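PDB 6W0P: kojibiose phosphorylase from Gut metagenome, which is a phosphorylase of glycoside hydrolase family 65, built from an N-terminal beta-rich domain, a helical catalytic domain and a small C-terminal domain. Local coordinates for residues N294-Y297 with Q298-D301; C317-Q320 with M321-Y325. All blocks are in the same frame, centred on the assembly; numbering follows the deposited sequence.

Contact 1: N294-Y297 with Q298-D301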
loop_
_atom_site.group_PDB
_atom_site.type_symbol
_atom_site.label_atom_id
_atom_site.label_comp_id
_atom_site.label_asym_id
_atom_site.label_seq_id
_atom_site.Cartn_x
_atom_site.Cartn_y
_atom_site.Cartn_z
ATOM N N ASN A 294 -2.925 -22.443 -42.485
ATOM C CA ASN A 294 -2.937 -23.875 -42.880
ATOM C C ASN A 294 -1.692 -24.551 -42.287
ATOM O O ASN A 294 -1.821 -25.624 -41.722
ATOM C CB ASN A 294 -2.950 -24.098 -44.391
ATOM C CG ASN A 294 -4.275 -23.786 -45.054
ATOM O OD1 ASN A 294 -5.313 -23.666 -44.399
ATOM N ND2 ASN A 294 -4.244 -23.634 -46.368
ATOM N N HIS A 295 -0.525 -23.917 -42.422
ATOM C CA HIS A 295 0.761 -24.400 -41.857
ATOM C C HIS A 295 0.593 -24.626 -40.346
ATOM O O HIS A 295 0.935 -25.734 -39.890
ATOM C CB HIS A 295 1.890 -23.429 -42.226
ATOM C CG HIS A 295 3.177 -23.721 -41.538
ATOM N ND1 HIS A 295 4.093 -24.640 -42.039
ATOM C CD2 HIS A 295 3.690 -23.247 -40.383
ATOM C CE1 HIS A 295 5.136 -24.684 -41.231
ATOM N NE2 HIS A 295 4.903 -23.852 -40.200
ATOM N N PHE A 296 0.067 -23.639 -39.599
ATOM C CA PHE A 296 -0.046 -23.722 -38.119
ATOM C C PHE A 296 -1.106 -24.764 -37.747
ATOM O O PHE A 296 -0.863 -25.428 -36.723
ATOM C CB PHE A 296 -0.200 -22.346 -37.457
ATOM C CG PHE A 296 1.127 -21.615 -37.375
ATOM C CD1 PHE A 296 1.473 -20.641 -38.306
ATOM C CD2 PHE A 296 2.080 -21.978 -36.427
ATOM C CE1 PHE A 296 2.714 -20.024 -38.261
ATOM C CE2 PHE A 296 3.323 -21.370 -36.391
ATOM C CZ PHE A 296 3.640 -20.395 -37.310
ATOM N N TYR A 297 -2.168 -24.962 -38.549
ATOM C CA TYR A 297 -3.217 -25.958 -38.220
ATOM C C TYR A 297 -2.665 -27.370 -38.515
ATOM O O TYR A 297 -3.009 -28.298 -37.749
ATOM C CB TYR A 297 -4.572 -25.623 -38.862
ATOM C CG TYR A 297 -5.316 -24.480 -38.197
ATOM C CD1 TYR A 297 -5.654 -23.344 -38.913
ATOM C CD2 TYR A 297 -5.650 -24.492 -36.842
ATOM C CE1 TYR A 297 -6.317 -22.281 -38.322
ATOM C CE2 TYR A 297 -6.318 -23.440 -36.234
ATOM C CZ TYR A 297 -6.662 -22.332 -36.983
ATOM O OH TYR A 297 -7.311 -21.276 -36.432
ATOM N N GLN A 298 -1.800 -27.521 -39.529
ATOM C CA GLN A 298 -1.135 -28.803 -39.881
ATOM C C GLN A 298 -0.219 -29.229 -38.720
ATOM O O GLN A 298 -0.025 -30.457 -38.543
ATOM C CB GLN A 298 -0.300 -28.698 -41.162
ATOM C CG GLN A 298 -1.113 -28.746 -42.444
ATOM C CD GLN A 298 -2.014 -29.955 -42.541
ATOM O OE1 GLN A 298 -1.625 -31.077 -42.184
ATOM N NE2 GLN A 298 -3.230 -29.739 -43.040
ATOM N N LYS A 299 0.315 -28.253 -37.980
ATOM C CA LYS A 299 1.280 -28.480 -36.886
ATOM C C LYS A 299 0.532 -28.737 -35.569
ATOM O O LYS A 299 1.050 -29.543 -34.758
ATOM C CB LYS A 299 2.312 -27.347 -36.846
ATOM C CG LYS A 299 3.401 -27.480 -37.918
ATOM C CD LYS A 299 4.644 -26.663 -37.693
ATOM C CE LYS A 299 4.338 -25.201 -37.408
ATOM N NZ LYS A 299 5.559 -24.367 -37.144
ATOM N N SER A 300 -0.636 -28.136 -35.346
ATOM C CA SER A 300 -1.178 -28.032 -33.972
ATOM C C SER A 300 -2.698 -28.203 -33.868
ATOM O O SER A 300 -3.171 -28.212 -32.698
ATOM C CB SER A 300 -0.724 -26.737 -33.343
ATOM O OG SER A 300 0.689 -26.583 -33.462
ATOM N N ASP A 301 -3.445 -28.357 -34.975
ATOM C CA ASP A 301 -4.936 -28.386 -34.912
ATOM C C ASP A 301 -5.366 -29.504 -33.958
ATOM O O ASP A 301 -4.685 -30.528 -33.912
ATOM C CB ASP A 301 -5.616 -28.564 -36.271
ATOM C CG ASP A 301 -7.094 -28.234 -36.224
ATOM O OD1 ASP A 301 -7.457 -27.234 -35.572
ATOM O OD2 ASP A 301 -7.880 -28.992 -36.823
#
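The C-terminal part of helix 282-300 is where His295, Phe296 and Tyr297 meet the side chains of Lys299 and Asp301 three or four residues on. Gln298 N still makes a regular helical bond to Asn294 O (2.9 Å), but Lys299 N is held less firmly, with weak bonds to both His295 O and Phe296 O. Tyr297 O accepts Asp301 N at 2.8 Å and, weakly, Ser300 N.

Lys299 extends outward from the helix beside Phe296, both side chains pointing the same way. A bend at its third torsion (chi3 -51°) brings CE to within 3.2 Å of His295 NE2, and NZ makes a weak hydrogen bond to that same ring nitrogen while also lying 3.8 Å from Phe296 CE2. His295 places CD2 3.9 Å above the centre of one face of the Phe296 ring. On another side of the turn the carboxylate of Asp301 stands nearly upright to the Tyr297 ring, their planes 83° apart, with OD1 3.5 Å from Tyr297 CD2.

The stronger polar partners lie beyond this turn: Lys299 NZ bonds Ser363 O, Tyr297 OH bonds Leu119 O, and Asp301 OD2 forms a salt bridge with Arg315 of helix 308-324. A lysine ammonium so near His295 NE2 would probably disfavour protonation of the imidazole, leaving that nitrogen an acceptor.

Contact 2: C317-Q320 with M321-Y325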
loop_
_atom_site.group_PDB
_atom_site.type_symbol
_atom_site.label_atom_id
_atom_site.label_comp_id
_atom_site.label_asym_id
_atom_site.label_seq_id
_atom_site.Cartn_x
_atom_site.Cartn_y
_atom_site.Cartn_z
ATOM N N CYS A 317 -9.184 -20.949 -29.438
ATOM C CA CYS A 317 -8.007 -20.826 -28.526
ATOM C C CYS A 317 -6.699 -20.965 -29.323
ATOM O O CYS A 317 -5.820 -20.105 -29.176
ATOM C CB CYS A 317 -8.042 -21.859 -27.400
ATOM S SG CYS A 317 -9.371 -21.573 -26.200
ATOM N N LEU A 318 -6.571 -21.984 -30.169
ATOM C CA LEU A 318 -5.368 -22.150 -31.021
ATOM C C LEU A 318 -5.202 -20.899 -31.916
ATOM O O LEU A 318 -4.057 -20.410 -32.064
ATOM C CB LEU A 318 -5.451 -23.441 -31.838
ATOM C CG LEU A 318 -5.547 -24.722 -31.007
ATOM C CD1 LEU A 318 -5.374 -25.955 -31.875
ATOM C CD2 LEU A 318 -4.529 -24.735 -29.874
ATOM N N PHE A 319 -6.299 -20.392 -32.469
ATOM C CA PHE A 319 -6.279 -19.208 -33.362
ATOM C C PHE A 319 -5.639 -18.026 -32.634
ATOM O O PHE A 319 -4.734 -17.388 -33.210
ATOM C CB PHE A 319 -7.680 -18.909 -33.890
ATOM C CG PHE A 319 -7.740 -17.659 -34.729
ATOM C CD1 PHE A 319 -7.408 -17.704 -36.069
ATOM C CD2 PHE A 319 -8.079 -16.449 -34.162
ATOM C CE1 PHE A 319 -7.434 -16.552 -36.835
ATOM C CE2 PHE A 319 -8.127 -15.302 -34.936
ATOM C CZ PHE A 319 -7.795 -15.352 -36.264
ATOM N N GLN A 320 -6.092 -17.733 -31.413
ATOM C CA GLN A 320 -5.581 -16.599 -30.591
ATOM C C GLN A 320 -4.119 -16.820 -30.158
ATOM O O GLN A 320 -3.381 -15.815 -29.983
ATOM C CB GLN A 320 -6.485 -16.369 -29.375
ATOM C CG GLN A 320 -7.862 -15.825 -29.736
ATOM C CD GLN A 320 -7.799 -14.495 -30.461
ATOM O OE1 GLN A 320 -6.762 -13.822 -30.519
ATOM N NE2 GLN A 320 -8.925 -14.103 -31.032
ATOM N N MET A 321 -3.712 -18.063 -29.924
ATOM C CA MET A 321 -2.313 -18.378 -29.540
ATOM C C MET A 321 -1.414 -18.035 -30.730
ATOM O O MET A 321 -0.363 -17.474 -30.503
ATOM C CB MET A 321 -2.099 -19.849 -29.155
ATOM C CG MET A 321 -2.758 -20.269 -27.837
ATOM S SD MET A 321 -2.054 -19.424 -26.415
ATOM C CE MET A 321 -0.576 -20.413 -26.191
ATOM N N ILE A 322 -1.834 -18.374 -31.938
ATOM C CA ILE A 322 -1.053 -18.159 -33.189
ATOM C C ILE A 322 -1.017 -16.642 -33.461
ATOM O O ILE A 322 0.026 -16.129 -33.942
ATOM C CB ILE A 322 -1.644 -18.999 -34.359
ATOM C CG1 ILE A 322 -1.539 -20.509 -34.078
ATOM C CG2 ILE A 322 -0.933 -18.638 -35.644
ATOM C CD1 ILE A 322 -2.447 -21.472 -34.913
ATOM N N GLN A 323 -2.103 -15.936 -33.153
ATOM C CA GLN A 323 -2.217 -14.454 -33.314
ATOM C C GLN A 323 -1.323 -13.736 -32.301
ATOM O O GLN A 323 -0.691 -12.719 -32.675
ATOM C CB GLN A 323 -3.664 -13.983 -33.155
ATOM C CG GLN A 323 -4.529 -14.254 -34.383
ATOM C CD GLN A 323 -5.686 -13.296 -34.525
ATOM O OE1 GLN A 323 -5.931 -12.786 -35.605
ATOM N NE2 GLN A 323 -6.393 -13.047 -33.438
ATOM N N ALA A 324 -1.240 -14.261 -31.083
ATOM C CA ALA A 324 -0.477 -13.629 -29.986
ATOM C C ALA A 324 1.033 -13.641 -30.268
ATOM O O ALA A 324 1.700 -12.670 -29.883
ATOM C CB ALA A 324 -0.800 -14.320 -28.686
ATOM N N TYR A 325 1.573 -14.716 -30.852
ATOM C CA TYR A 325 3.042 -14.891 -31.027
ATOM C C TYR A 325 3.358 -15.899 -32.135
ATOM O O TYR A 325 2.764 -16.978 -32.154
ATOM C CB TYR A 325 3.656 -15.396 -29.724
ATOM C CG TYR A 325 5.041 -14.875 -29.455
ATOM C CD1 TYR A 325 5.223 -13.575 -29.048
ATOM C CD2 TYR A 325 6.165 -15.662 -29.625
ATOM C CE1 TYR A 325 6.481 -13.064 -28.819
ATOM C CE2 TYR A 325 7.444 -15.162 -29.399
ATOM C CZ TYR A 325 7.604 -13.855 -28.978
ATOM O OH TYR A 325 8.841 -13.336 -28.696
#
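Gln320 and Gln323, one turn apart near the end of helix 308-324, are joined by a side-chain hydrogen bond, and the Phe319 ring lies against the second of them. Gln323 NE2 donates to Gln320 OE1 over 3.0 Å. The acceptor lies almost in the amide plane of Gln323, yet the donor stands above the carbonyl plane of Gln320, 46° out of it; the two amide planes are 67° apart. Gln320 reaches this position by folding at its second torsion (chi2 -60°), whereas Gln323 is extended beyond CG.

That extended chain crosses the Phe319 ring. Gln323 CG sits over one face, offset toward the rim and 4.1 Å from the centroid, in a CH-pi contact. Farther out, the amide passes the CE2-CZ side of the ring, close to its rim: Gln323 CD is 3.2 Å from Phe319 CE2, and OE1 is 3.2 Å from CZ.

Beneath the side chains the helix is regular, with Met321 N, Ile322 N, Gln323 N and Ala324 N bonded to the carbonyl oxygens four residues earlier, 2.9 Å in the case of Ala324 N to Gln320 O. Tyr325 then leaves helical geometry. Met321 faces helix 666-680, and Gln323 also bonds the 34-36 region, through NE2 to Ser34 O and OE1 to Gly36 N.

With two acceptors for NE2 and a donor for OE1, the buried amide of Gln323 is satisfied at both ends; these partners are consistent with its modelled orientation, and the Phe319 ring beside it probably limits its movement.

Contacts 1 and 2 sit on consecutive helices, 282-300 and 308-324, joined by a short connection that includes strand 303-305; their centres are about 12 Å apart. The helices pack directly: Phe296 CB approaches Ile322 CD1 at 3.5 Å, Tyr297 OH lies 3.5 Å from Phe319 CB, and Ser300 O is 3.3 Å from Leu318 CD1. The 294-301 turn is at the surface, its centre about 19 Å from that of the chain, whereas 317-325 is buried, its centre about 8 Å away. The contact between them is largely aromatic and aliphatic, and the salt bridge of Asp301 to Arg315 joins the same two helices. Leu119 touches both, through Tyr297 and Phe319.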